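TetR family transcriptional regulator (Rhodococcus erythropolis, PDB 4ZA6) probably binds DNA as a TetR-type repressor that controls expression of the quorum-sensing signal degradation gene qsdA. Local coordinates at residues V85-S88 and V89-S92. Sequence-based numbering, arbitrary orientation.
Sequences VMRS and VESS
Three successive i to i+4 bonds finish helix 74-90: Val-89 N to Val-85 O (3.0 Å), Glu-90 N to Met-86 O (2.9 Å) and Ser-91 N to Arg-87 O (3.1 Å), the last the most bent, with an N-H...O angle of 144°. Ser-92 N bonds instead to Val-89 O, three residues back. On the inner face, Val-89 CG2 comes within 3.3 Å of Val-85 O, ahead of the oxygen and out of the carbonyl plane. Val-89 CG1 is anti to the backbone N (chi1 170°), which leaves CG2 beside that N and anti to the carbonyl carbon. The same CG2 methyl approaches Val-85 CG1 loosely, at 4.4 Å. Val-85 also packs on helix 47-69, while Met-86 and Val-89 both touch Leu-158. Ser-91 OG sits between its own backbone N and carbonyl carbon (chi1 71°), folded back over the helix end. There it lies 3.3 Å from both Arg-87 O and Ser-88 O, and any bond it makes to either is weak. Arg-87 and Glu-90 both touch Ile-170, but their charged ends do not meet: NE of Arg-87 is 6.6 Å from OE1 of Glu-90. Ser-92 is the N-cap of helix 93-101: its OG accepts from Leu-95 N. The segment is thus a helix C-terminus joined to an N-cap, a short link between helices ending at Glu-90 and capped by Ser-92, in the all-helical C-terminal domain of a TetR-family regulator.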
loop_
_atom_site.group_PDB
_atom_site.type_symbol
_atom_site.label_atom_id
_atom_site.label_comp_id
_atom_site.label_asym_id
_atom_site.label_seq_id
_atom_site.Cartn_x
_atom_site.Cartn_y
_atom_site.Cartn_z
ATOM N N VAL A 85 -3.857 -7.508 -5.105
ATOM C CA VAL A 85 -3.134 -6.680 -4.140
ATOM C C VAL A 85 -3.753 -6.900 -2.733
ATOM O O VAL A 85 -3.033 -7.213 -1.797
ATOM C CB VAL A 85 -3.129 -5.174 -4.545
ATOM C CG1 VAL A 85 -2.626 -4.291 -3.397
ATOM C CG2 VAL A 85 -2.280 -4.940 -5.783
ATOM N N MET A 86 -5.082 -6.784 -2.605
ATOM C CA MET A 86 -5.744 -6.936 -1.301
ATOM C C MET A 86 -5.556 -8.300 -0.649
ATOM O O MET A 86 -5.311 -8.371 0.556
ATOM C CB MET A 86 -7.213 -6.543 -1.373
ATOM C CG MET A 86 -7.394 -5.072 -1.599
ATOM S SD MET A 86 -9.105 -4.565 -1.382
ATOM C CE MET A 86 -9.799 -4.992 -3.000
ATOM N N ARG A 87 -5.644 -9.374 -1.441
ATOM C CA ARG A 87 -5.452 -10.728 -0.938
ATOM C C ARG A 87 -4.001 -10.995 -0.588
ATOM O O ARG A 87 -3.746 -11.725 0.366
ATOM C CB ARG A 87 -6.028 -11.766 -1.908
ATOM C CG ARG A 87 -7.543 -11.728 -1.917
ATOM C CD ARG A 87 -8.172 -12.826 -2.752
ATOM N NE ARG A 87 -8.498 -12.328 -4.084
ATOM C CZ ARG A 87 -9.717 -11.983 -4.490
ATOM N NH1 ARG A 87 -10.763 -12.141 -3.692
ATOM N NH2 ARG A 87 -9.903 -11.513 -5.712
ATOM N N SER A 88 -3.046 -10.343 -1.306
ATOM C CA SER A 88 -1.614 -10.480 -1.014
ATOM C C SER A 88 -1.292 -9.790 0.320
ATOM O O SER A 88 -0.569 -10.336 1.147
ATOM C CB SER A 88 -0.772 -9.893 -2.142
ATOM O OG SER A 88 0.604 -10.011 -1.822
ATOM N N VAL A 89 -1.872 -8.625 0.540
ATOM C CA VAL A 89 -1.720 -7.862 1.783
ATOM C C VAL A 89 -2.356 -8.647 2.955
ATOM O O VAL A 89 -1.728 -8.781 4.000
ATOM C CB VAL A 89 -2.298 -6.446 1.651
ATOM C CG1 VAL A 89 -2.365 -5.735 3.014
ATOM C CG2 VAL A 89 -1.493 -5.623 0.655
ATOM N N GLU A 90 -3.567 -9.198 2.759
ATOM C CA GLU A 90 -4.266 -10.002 3.774
ATOM C C GLU A 90 -3.434 -11.243 4.222
ATOM O O GLU A 90 -3.431 -11.577 5.408
ATOM C CB GLU A 90 -5.662 -10.407 3.245
ATOM C CG GLU A 90 -6.536 -11.175 4.225
ATOM C CD GLU A 90 -7.755 -11.842 3.607
ATOM O OE1 GLU A 90 -7.656 -12.340 2.461
ATOM O OE2 GLU A 90 -8.809 -11.884 4.282
ATOM N N SER A 91 -2.711 -11.894 3.285
ATOM C CA SER A 91 -1.906 -13.081 3.606
ATOM C C SER A 91 -0.463 -12.768 4.038
ATOM O O SER A 91 0.340 -13.692 4.199
ATOM C CB SER A 91 -1.939 -14.074 2.443
ATOM O OG SER A 91 -1.192 -13.603 1.330
ATOM N N SER A 92 -0.125 -11.476 4.242
ATOM C CA SER A 92 1.241 -11.101 4.640
ATOM C C SER A 92 1.527 -11.409 6.092
ATOM O O SER A 92 0.905 -10.812 6.962
ATOM C CB SER A 92 1.484 -9.620 4.391
ATOM O OG SER A 92 2.787 -9.239 4.797
#